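Local coordinates for protein arginine kinase (Anthopleura japonica, PDB 4RF6) that transfers a phosphoryl group reversibly between ATP and L-arginine, producing the phosphagen N(omega)-phospho-L-arginine and ADP, at residues Phe547-Arg552 against Lys561-Gly566; Leu505-Lys510 against Trp580-Asp585; Gln525-Thr530 against Gln538-Asp543. All coordinates share one frame; numbering follows the deposited sequence.

Interaction 1 (Phe547-Arg552 against Lys561-Gly566); sequences FKKGDR and KLWPEG
The indole of W563 is sandwiched: the backbone and CG of K549 lie on one face, P564 CB on the opposite face near the rim, and the phenyl ring of F547 at the edge, with F547 CD1 in the indole plane. Two irregular loops of the phosphagen kinase catalytic domain, before and after the short helix 552-557, meet in this way. K549 makes a CH-pi contact: its CG stands 3.5 Å from the centroid of the five-membered ring of W563, only 14° off the normal. The aliphatic chain then bends at chi2 and chi3, bringing K549 CE within 3.9 Å of W563 CB while NZ turns off beyond the ring. This is therefore a methylene contact and not a cation-pi pair. W563 CG is turned away from its own backbone N (chi1 -168°), which carries the indole across to the other loop. F547 meets it rim to rim, the planes at 75° and F547 CE1 3.5 Å from W563 CH2; neither ring lies over the other. The peptide bond before P564 is cis and brings P564 CB against the indole face opposite K549. The first loop ends at D551, the N-cap of helix 552-557, whose OD1 accepts the N-H groups of F553 and L554. At the far rim of the indole, W563 CZ2 presses on the K548-K549 peptide, 3.3 Å from K549 N.

Interaction 2 (Leu505-Lys510 against Trp580-Asp585); sequences LDIERK and WINEED
The chi1 of I507 (-72°) sets CG1 beside the backbone N and so leaves CG2 opposite that N, facing N582, which swings its amide beside its own N (chi1 -74°); the two groups meet between helix and sheet. The contact sets helix 501-516 against the end of strand 577-581, part of the large antiparallel sheet of the phosphagen kinase catalytic domain. I507 CG2 sits 3.7 Å from N582 OD1 and 3.9 Å from N582 ND2, so the methyl packs against the amide and the two side chains run at a slant to each other. N582 follows directly after the strand and has left-handed helical backbone angles (phi 60°), turning the chain out of the sheet with its side chain toward the helix. ND2 bonds to G566 O, and R567 NE grips the main-chain O of N582. No hydrogen bond joins residues 505-510 to 580-585; the polar link to this helix is a weak bond from N582 ND2 to R504 O, while N582 ND2 lies 4.0 Å from E508 N. E508 has an extended chain, and its OE1 is hydrogen-bonded to Y526 OH on edge strand 524-528, two strands along the sheet. I581 faces the same helix, touching V511, V512 and L515. Its branch methyl fits against the helix backbone, with I581 CG2 4.2 Å from E508 CA.

Interaction 3 (Gln525-Thr530 against Gln538-Asp543); sequences QYYPLT and QKLVND
Y527, L540 and K539 carry this contact, in which helix 534-542 lies beside strand 524-528, an outermost strand of the eight-stranded antiparallel sheet of the phosphagen kinase catalytic domain. Edge strand and following helix are joined by a short loop and pack through side chains. Y527 has the largest share of the buried surface. Its backbone is hydrogen-bonded to I569 on the adjacent strand, and its side chain leaves the strand toward the helix. With CG beside the backbone N (chi1 -58°), the ring reaches across the gap and offers different parts to two helix residues. The inner part meets L540: Y527 CD2 is 4.0 Å from L540 CD2, and the other leucine methyl, CD1, comes to 4.1 Å from Y527 CB. One branch of L540 thus touches the ring and the other the stem, the two side chains meeting at a slant. L540 is buried, and M532 from the connecting loop packs on it as well. The outer end of the tyrosine meets K539, the preceding helix residue. Here the side chains run nearly perpendicular, with K539 CE 3.5 Å from Y527 OH and 4.1 Å from Y527 CZ. The lysine bends at chi3 and chi4, the last torsion being only 27°, and this kink brings CE and NZ obliquely up to the phenol end. The ammonium group makes a weak hydrogen bond to H571 NE2 on strand 568-572. No hydrogen bond crosses between the two segments. Their cohesion is thus mainly van der Waals, a leucine against the tyrosine's carbon framework and a lysine methylene against its hydroxyl, while the weak polar link from K539 reaches past the edge strand to the next one.

From the N terminus, residues 505-510 on helix 501-516 come first, and interaction 2 closes the longest loop by meeting 580-585 at the end of strand 577-581. Both other contacts fall within that loop. Interaction 3 closes first, joining edge strand 524-528 to helix 534-542; interaction 1 follows in series, drawing together the loops on either side of helix 552-557. None cross. The three touch one another: L529 from interaction 3 packs on F547 and W563, F547 meets W580 of interaction 2, and I581 packs on Y526. Together they tie helices 501-516 and 534-542, strands 524-528 and 577-581 and the loops around helix 552-557 together.

Interaction 1 (Phe547-Arg552 against Lys561-Gly566)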
loop_
_atom_site.group_PDB
_atom_site.type_symbol
_atom_site.label_atom_id
_atom_site.label_comp_id
_atom_site.label_asym_id
_atom_site.label_seq_id
_atom_site.Cartn_x
_atom_site.Cartn_y
_atom_site.Cartn_z
ATOM N N PHE A 547 -2.124 -14.121 8.340
ATOM C CA PHE A 547 -0.960 -14.318 7.486
ATOM C C PHE A 547 -0.164 -13.021 7.395
ATOM O O PHE A 547 -0.689 -11.944 7.698
ATOM C CB PHE A 547 -1.337 -14.871 6.099
ATOM C CG PHE A 547 -2.179 -13.942 5.254
ATOM C CD1 PHE A 547 -1.584 -12.997 4.423
ATOM C CD2 PHE A 547 -3.563 -14.065 5.239
ATOM C CE1 PHE A 547 -2.355 -12.164 3.623
ATOM C CE2 PHE A 547 -4.342 -13.241 4.446
ATOM C CZ PHE A 547 -3.737 -12.283 3.635
ATOM N N LYS A 548 1.104 -13.121 7.009
ATOM C CA LYS A 548 1.973 -11.948 6.946
ATOM C C LYS A 548 2.568 -11.752 5.556
ATOM O O LYS A 548 2.295 -12.534 4.646
ATOM C CB LYS A 548 3.088 -12.044 7.992
ATOM C CG LYS A 548 2.666 -11.625 9.389
ATOM C CD LYS A 548 3.745 -11.951 10.414
ATOM C CE LYS A 548 3.550 -11.168 11.707
ATOM N NZ LYS A 548 2.195 -11.357 12.296
ATOM N N LYS A 549 3.375 -10.705 5.398
ATOM C CA LYS A 549 4.005 -10.411 4.113
ATOM C C LYS A 549 4.825 -11.610 3.633
ATOM O O LYS A 549 5.394 -12.344 4.443
ATOM C CB LYS A 549 4.882 -9.164 4.221
ATOM C CG LYS A 549 4.995 -8.390 2.921
ATOM C CD LYS A 549 6.377 -7.796 2.752
ATOM C CE LYS A 549 6.323 -6.290 2.721
ATOM N NZ LYS A 549 7.634 -5.700 2.333
ATOM N N GLY A 550 4.874 -11.822 2.321
ATOM C CA GLY A 550 5.516 -13.010 1.785
ATOM C C GLY A 550 7.012 -13.016 2.009
ATOM O O GLY A 550 7.624 -11.957 2.187
ATOM N N ASP A 551 7.609 -14.205 1.984
ATOM C CA ASP A 551 9.053 -14.318 2.164
ATOM C C ASP A 551 9.836 -13.829 0.943
ATOM O O ASP A 551 9.245 -13.329 -0.015
ATOM C CB ASP A 551 9.455 -15.747 2.549
ATOM C CG ASP A 551 9.143 -16.774 1.468
ATOM O OD1 ASP A 551 9.107 -16.435 0.262
ATOM O OD2 ASP A 551 8.952 -17.949 1.839
ATOM N N ARG A 552 11.159 -13.990 0.977
ATOM C CA ARG A 552 12.030 -13.489 -0.088
ATOM C C ARG A 552 11.745 -14.128 -1.449
ATOM O O ARG A 552 12.071 -13.551 -2.488
ATOM C CB ARG A 552 13.503 -13.702 0.274
ATOM C CG ARG A 552 13.891 -15.169 0.437
ATOM C CD ARG A 552 15.285 -15.335 1.040
ATOM N NE ARG A 552 15.450 -16.652 1.657
ATOM C CZ ARG A 552 16.070 -17.685 1.089
ATOM N NH1 ARG A 552 16.608 -17.573 -0.122
ATOM N NH2 ARG A 552 16.156 -18.836 1.744
ATOM N N LYS A 561 3.729 -6.961 -3.840
ATOM C CA LYS A 561 3.537 -5.574 -4.279
ATOM C C LYS A 561 2.416 -4.866 -3.526
ATOM O O LYS A 561 1.333 -5.428 -3.337
ATOM C CB LYS A 561 3.267 -5.496 -5.789
ATOM C CG LYS A 561 4.402 -5.989 -6.685
ATOM C CD LYS A 561 4.184 -5.544 -8.135
ATOM C CE LYS A 561 5.035 -6.341 -9.123
ATOM N NZ LYS A 561 4.404 -7.653 -9.452
ATOM N N LEU A 562 2.700 -3.637 -3.088
ATOM C CA LEU A 562 1.720 -2.776 -2.423
ATOM C C LEU A 562 1.166 -3.350 -1.114
ATOM O O LEU A 562 0.051 -3.011 -0.710
ATOM C CB LEU A 562 0.569 -2.439 -3.377
ATOM C CG LEU A 562 0.943 -1.831 -4.729
ATOM C CD1 LEU A 562 -0.317 -1.353 -5.448
ATOM C CD2 LEU A 562 1.960 -0.688 -4.593
ATOM N N TRP A 563 1.945 -4.204 -0.453
ATOM C CA TRP A 563 1.527 -4.797 0.817
ATOM C C TRP A 563 1.089 -3.732 1.813
ATOM O O TRP A 563 1.767 -2.715 1.973
ATOM C CB TRP A 563 2.662 -5.612 1.432
ATOM C CG TRP A 563 2.189 -6.454 2.561
ATOM C CD1 TRP A 563 2.198 -6.137 3.894
ATOM C CD2 TRP A 563 1.601 -7.749 2.461
ATOM N NE1 TRP A 563 1.656 -7.167 4.627
ATOM C CE2 TRP A 563 1.281 -8.171 3.767
ATOM C CE3 TRP A 563 1.319 -8.601 1.389
ATOM C CZ2 TRP A 563 0.693 -9.407 4.029
ATOM C CZ3 TRP A 563 0.736 -9.825 1.650
ATOM C CH2 TRP A 563 0.432 -10.218 2.957
ATOM N N PRO A 564 -0.041 -3.959 2.504
ATOM C CA PRO A 564 -0.963 -5.100 2.466
ATOM C C PRO A 564 -2.261 -4.797 1.724
ATOM O O PRO A 564 -3.283 -5.426 2.009
ATOM C CB PRO A 564 -1.294 -5.290 3.943
ATOM C CG PRO A 564 -1.335 -3.857 4.464
ATOM C CD PRO A 564 -0.324 -3.073 3.649
ATOM N N GLU A 565 -2.227 -3.845 0.798
ATOM C CA GLU A 565 -3.434 -3.432 0.092
ATOM C C GLU A 565 -4.080 -4.596 -0.642
ATOM O O GLU A 565 -3.403 -5.340 -1.352
ATOM C CB GLU A 565 -3.119 -2.306 -0.894
ATOM C CG GLU A 565 -4.308 -1.840 -1.723
ATOM C CD GLU A 565 -3.994 -0.609 -2.559
ATOM O OE1 GLU A 565 -3.464 -0.762 -3.679
ATOM O OE2 GLU A 565 -4.280 0.511 -2.089
ATOM N N GLY A 566 -5.387 -4.768 -0.453
ATOM C CA GLY A 566 -6.120 -5.794 -1.180
ATOM C C GLY A 566 -6.098 -7.152 -0.496
ATOM O O GLY A 566 -6.728 -8.102 -0.972
#

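Interaction 2 (Leu505-Lys510 against Trp580-Asp585)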
loop_
_atom_site.group_PDB
_atom_site.type_symbol
_atom_site.label_atom_id
_atom_site.label_comp_id
_atom_site.label_asym_id
_atom_site.label_seq_id
_atom_site.Cartn_x
_atom_site.Cartn_y
_atom_site.Cartn_z
ATOM N N LEU A 505 -7.319 -4.978 -6.217
ATOM C CA LEU A 505 -8.434 -4.333 -5.533
ATOM C C LEU A 505 -9.776 -4.865 -6.038
ATOM O O LEU A 505 -10.709 -5.032 -5.256
ATOM C CB LEU A 505 -8.379 -2.811 -5.710
ATOM C CG LEU A 505 -7.285 -2.038 -4.977
ATOM C CD1 LEU A 505 -7.207 -0.609 -5.489
ATOM C CD2 LEU A 505 -7.536 -2.038 -3.478
ATOM N N ASP A 506 -9.879 -5.114 -7.342
ATOM C CA ASP A 506 -11.111 -5.666 -7.912
ATOM C C ASP A 506 -11.364 -7.069 -7.378
ATOM O O ASP A 506 -12.490 -7.423 -7.042
ATOM C CB ASP A 506 -11.055 -5.711 -9.442
ATOM C CG ASP A 506 -11.230 -4.345 -10.078
ATOM O OD1 ASP A 506 -11.632 -3.398 -9.364
ATOM O OD2 ASP A 506 -10.972 -4.220 -11.296
ATOM N N ILE A 507 -10.304 -7.866 -7.315
ATOM C CA ILE A 507 -10.385 -9.221 -6.778
ATOM C C ILE A 507 -10.856 -9.214 -5.325
ATOM O O ILE A 507 -11.779 -9.945 -4.971
ATOM C CB ILE A 507 -9.031 -9.948 -6.908
ATOM C CG1 ILE A 507 -8.756 -10.290 -8.372
ATOM C CG2 ILE A 507 -9.005 -11.202 -6.049
ATOM C CD1 ILE A 507 -7.295 -10.590 -8.687
ATOM N N GLU A 508 -10.235 -8.387 -4.487
ATOM C CA GLU A 508 -10.638 -8.310 -3.084
ATOM C C GLU A 508 -12.122 -7.955 -2.979
ATOM O O GLU A 508 -12.871 -8.579 -2.227
ATOM C CB GLU A 508 -9.804 -7.286 -2.307
ATOM C CG GLU A 508 -10.112 -7.299 -0.811
ATOM C CD GLU A 508 -9.695 -6.033 -0.082
ATOM O OE1 GLU A 508 -9.694 -6.059 1.166
ATOM O OE2 GLU A 508 -9.386 -5.020 -0.747
ATOM N N ARG A 509 -12.540 -6.965 -3.761
ATOM C CA ARG A 509 -13.924 -6.490 -3.737
ATOM C C ARG A 509 -14.917 -7.586 -4.123
ATOM O O ARG A 509 -15.943 -7.773 -3.462
ATOM C CB ARG A 509 -14.081 -5.294 -4.684
ATOM C CG ARG A 509 -15.408 -4.561 -4.554
ATOM C CD ARG A 509 -15.555 -3.460 -5.600
ATOM N NE ARG A 509 -16.060 -3.973 -6.874
ATOM C CZ ARG A 509 -15.293 -4.251 -7.922
ATOM N NH1 ARG A 509 -15.827 -4.717 -9.043
ATOM N NH2 ARG A 509 -13.985 -4.060 -7.849
ATOM N N LYS A 510 -14.612 -8.316 -5.191
ATOM C CA LYS A 510 -15.534 -9.341 -5.683
ATOM C C LYS A 510 -15.562 -10.591 -4.806
ATOM O O LYS A 510 -16.621 -11.195 -4.614
ATOM C CB LYS A 510 -15.228 -9.702 -7.135
ATOM C CG LYS A 510 -15.178 -8.493 -8.053
ATOM C CD LYS A 510 -15.689 -8.779 -9.453
ATOM C CE LYS A 510 -14.737 -9.639 -10.253
ATOM N NZ LYS A 510 -14.900 -9.385 -11.717
ATOM N N TRP A 580 -8.027 -16.990 2.876
ATOM C CA TRP A 580 -7.050 -15.917 2.773
ATOM C C TRP A 580 -7.187 -15.289 1.398
ATOM O O TRP A 580 -7.227 -16.000 0.387
ATOM C CB TRP A 580 -5.633 -16.442 2.966
ATOM C CG TRP A 580 -5.308 -16.780 4.382
ATOM C CD1 TRP A 580 -6.078 -16.533 5.489
ATOM C CD2 TRP A 580 -4.127 -17.437 4.853
ATOM N NE1 TRP A 580 -5.441 -16.995 6.615
ATOM C CE2 TRP A 580 -4.242 -17.554 6.254
ATOM C CE3 TRP A 580 -2.982 -17.941 4.224
ATOM C CZ2 TRP A 580 -3.251 -18.154 7.041
ATOM C CZ3 TRP A 580 -1.998 -18.534 5.005
ATOM C CH2 TRP A 580 -2.141 -18.638 6.398
ATOM N N ILE A 581 -7.262 -13.961 1.359
ATOM C CA ILE A 581 -7.422 -13.244 0.097
ATOM C C ILE A 581 -6.143 -12.524 -0.316
ATOM O O ILE A 581 -5.596 -11.716 0.445
ATOM C CB ILE A 581 -8.590 -12.244 0.160
ATOM C CG1 ILE A 581 -9.881 -12.965 0.552
ATOM C CG2 ILE A 581 -8.765 -11.537 -1.182
ATOM C CD1 ILE A 581 -11.098 -12.053 0.628
ATOM N N ASN A 582 -5.673 -12.837 -1.524
ATOM C CA ASN A 582 -4.497 -12.202 -2.111
ATOM C C ASN A 582 -3.211 -12.386 -1.309
ATOM O O ASN A 582 -2.349 -11.504 -1.293
ATOM C CB ASN A 582 -4.766 -10.716 -2.406
ATOM C CG ASN A 582 -5.663 -10.518 -3.618
ATOM O OD1 ASN A 582 -5.547 -11.241 -4.601
ATOM N ND2 ASN A 582 -6.568 -9.538 -3.545
ATOM N N GLU A 583 -3.091 -13.533 -0.645
ATOM C CA GLU A 583 -1.838 -13.908 -0.004
ATOM C C GLU A 583 -0.832 -14.348 -1.085
ATOM O O GLU A 583 -0.308 -13.508 -1.824
ATOM C CB GLU A 583 -2.079 -15.005 1.039
ATOM C CG GLU A 583 -0.895 -15.280 1.966
ATOM C CD GLU A 583 -0.290 -16.657 1.753
ATOM O OE1 GLU A 583 -0.951 -17.509 1.119
ATOM O OE2 GLU A 583 0.849 -16.879 2.218
ATOM N N GLU A 584 -0.574 -15.649 -1.202
ATOM C CA GLU A 584 0.314 -16.163 -2.254
ATOM C C GLU A 584 -0.477 -16.402 -3.537
ATOM O O GLU A 584 -0.014 -16.092 -4.639
ATOM C CB GLU A 584 0.993 -17.462 -1.808
ATOM C CG GLU A 584 2.014 -18.014 -2.807
ATOM C CD GLU A 584 2.727 -19.257 -2.294
ATOM O OE1 GLU A 584 2.431 -19.688 -1.161
ATOM O OE2 GLU A 584 3.585 -19.799 -3.019
ATOM N N ASP A 585 -1.660 -16.985 -3.382
ATOM C CA ASP A 585 -2.639 -17.030 -4.454
ATOM C C ASP A 585 -3.758 -16.058 -4.101
ATOM O O ASP A 585 -3.834 -15.563 -2.970
ATOM C CB ASP A 585 -3.200 -18.443 -4.629
ATOM C CG ASP A 585 -2.198 -19.395 -5.249
ATOM O OD1 ASP A 585 -2.044 -19.357 -6.487
ATOM O OD2 ASP A 585 -1.569 -20.173 -4.497
#

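Interaction 3 (Gln525-Thr530 against Gln538-Asp543)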
loop_
_atom_site.group_PDB
_atom_site.type_symbol
_atom_site.label_atom_id
_atom_site.label_comp_id
_atom_site.label_asym_id
_atom_site.label_seq_id
_atom_site.Cartn_x
_atom_site.Cartn_y
_atom_site.Cartn_z
ATOM N N GLN A 525 -17.342 -13.338 8.799
ATOM C CA GLN A 525 -16.930 -11.948 8.674
ATOM C C GLN A 525 -15.550 -11.801 8.036
ATOM O O GLN A 525 -14.699 -12.695 8.127
ATOM C CB GLN A 525 -16.948 -11.273 10.041
ATOM C CG GLN A 525 -16.089 -11.980 11.056
ATOM C CD GLN A 525 -16.899 -12.754 12.072
ATOM O OE1 GLN A 525 -18.106 -12.953 11.906
ATOM N NE2 GLN A 525 -16.239 -13.192 13.141
ATOM N N TYR A 526 -15.345 -10.658 7.391
ATOM C CA TYR A 526 -14.107 -10.375 6.694
ATOM C C TYR A 526 -13.220 -9.442 7.518
ATOM O O TYR A 526 -13.716 -8.582 8.244
ATOM C CB TYR A 526 -14.424 -9.754 5.335
ATOM C CG TYR A 526 -13.204 -9.376 4.548
ATOM C CD1 TYR A 526 -12.354 -10.349 4.048
ATOM C CD2 TYR A 526 -12.902 -8.045 4.303
ATOM C CE1 TYR A 526 -11.231 -10.006 3.329
ATOM C CE2 TYR A 526 -11.787 -7.689 3.585
ATOM C CZ TYR A 526 -10.956 -8.674 3.101
ATOM O OH TYR A 526 -9.843 -8.327 2.381
ATOM N N TYR A 527 -11.909 -9.627 7.410
ATOM C CA TYR A 527 -10.956 -8.776 8.102
ATOM C C TYR A 527 -9.844 -8.365 7.151
ATOM O O TYR A 527 -8.891 -9.120 6.942
ATOM C CB TYR A 527 -10.343 -9.509 9.292
ATOM C CG TYR A 527 -11.336 -9.998 10.317
ATOM C CD1 TYR A 527 -11.919 -9.119 11.216
ATOM C CD2 TYR A 527 -11.668 -11.345 10.401
ATOM C CE1 TYR A 527 -12.819 -9.560 12.164
ATOM C CE2 TYR A 527 -12.569 -11.799 11.347
ATOM C CZ TYR A 527 -13.138 -10.898 12.227
ATOM O OH TYR A 527 -14.035 -11.337 13.175
ATOM N N PRO A 528 -9.960 -7.163 6.568
ATOM C CA PRO A 528 -8.880 -6.681 5.704
ATOM C C PRO A 528 -7.629 -6.456 6.537
ATOM O O PRO A 528 -7.738 -6.084 7.708
ATOM C CB PRO A 528 -9.413 -5.342 5.192
ATOM C CG PRO A 528 -10.410 -4.902 6.231
ATOM C CD PRO A 528 -11.041 -6.172 6.726
ATOM N N LEU A 529 -6.460 -6.696 5.953
ATOM C CA LEU A 529 -5.200 -6.407 6.633
ATOM C C LEU A 529 -4.970 -4.909 6.738
ATOM O O LEU A 529 -4.447 -4.421 7.744
ATOM C CB LEU A 529 -4.021 -7.066 5.909
ATOM C CG LEU A 529 -3.488 -8.356 6.524
ATOM C CD1 LEU A 529 -4.628 -9.307 6.816
ATOM C CD2 LEU A 529 -2.470 -9.015 5.612
ATOM N N THR A 530 -5.365 -4.190 5.691
ATOM C CA THR A 530 -5.212 -2.740 5.646
ATOM C C THR A 530 -6.026 -2.113 6.756
ATOM O O THR A 530 -7.249 -2.259 6.799
ATOM C CB THR A 530 -5.677 -2.153 4.304
ATOM O OG1 THR A 530 -4.876 -2.691 3.242
ATOM C CG2 THR A 530 -5.544 -0.638 4.308
ATOM N N GLN A 538 -4.459 -9.734 17.153
ATOM C CA GLN A 538 -4.184 -10.674 18.234
ATOM C C GLN A 538 -5.174 -11.835 18.249
ATOM O O GLN A 538 -4.789 -12.997 18.387
ATOM C CB GLN A 538 -4.222 -9.951 19.580
ATOM C CG GLN A 538 -3.701 -10.807 20.717
ATOM C CD GLN A 538 -2.314 -11.353 20.424
ATOM O OE1 GLN A 538 -1.337 -10.606 20.403
ATOM N NE2 GLN A 538 -2.225 -12.657 20.176
ATOM N N LYS A 539 -6.450 -11.500 18.100
ATOM C CA LYS A 539 -7.512 -12.492 18.028
ATOM C C LYS A 539 -7.269 -13.475 16.885
ATOM O O LYS A 539 -7.385 -14.694 17.060
ATOM C CB LYS A 539 -8.864 -11.794 17.866
ATOM C CG LYS A 539 -9.948 -12.652 17.236
ATOM C CD LYS A 539 -11.317 -11.982 17.290
ATOM C CE LYS A 539 -12.034 -12.119 15.955
ATOM N NZ LYS A 539 -11.587 -13.335 15.211
ATOM N N LEU A 540 -6.916 -12.939 15.719
ATOM C CA LEU A 540 -6.640 -13.762 14.544
ATOM C C LEU A 540 -5.402 -14.639 14.737
ATOM O O LEU A 540 -5.402 -15.805 14.337
ATOM C CB LEU A 540 -6.502 -12.889 13.294
ATOM C CG LEU A 540 -7.810 -12.248 12.832
ATOM C CD1 LEU A 540 -7.560 -11.202 11.758
ATOM C CD2 LEU A 540 -8.773 -13.311 12.330
ATOM N N VAL A 541 -4.358 -14.082 15.353
ATOM C CA VAL A 541 -3.141 -14.845 15.638
ATOM C C VAL A 541 -3.451 -16.026 16.556
ATOM O O VAL A 541 -2.946 -17.134 16.357
ATOM C CB VAL A 541 -2.047 -13.988 16.311
ATOM C CG1 VAL A 541 -0.724 -14.742 16.324
ATOM C CG2 VAL A 541 -1.874 -12.660 15.598
ATOM N N ASN A 542 -4.283 -15.778 17.564
ATOM C CA ASN A 542 -4.647 -16.806 18.529
ATOM C C ASN A 542 -5.390 -17.986 17.898
ATOM O O ASN A 542 -5.252 -19.123 18.346
ATOM C CB ASN A 542 -5.470 -16.202 19.672
ATOM C CG ASN A 542 -4.662 -15.243 20.535
ATOM O OD1 ASN A 542 -3.430 -15.235 20.497
ATOM N ND2 ASN A 542 -5.359 -14.438 21.330
ATOM N N ASP A 543 -6.176 -17.713 16.858
ATOM C CA ASP A 543 -6.857 -18.776 16.119
ATOM C C ASP A 543 -5.968 -19.347 15.007
ATOM O O ASP A 543 -6.365 -20.283 14.309
ATOM C CB ASP A 543 -8.177 -18.271 15.521
ATOM C CG ASP A 543 -9.284 -18.140 16.552
ATOM O OD1 ASP A 543 -9.204 -18.803 17.606
ATOM O OD2 ASP A 543 -10.243 -17.381 16.295
#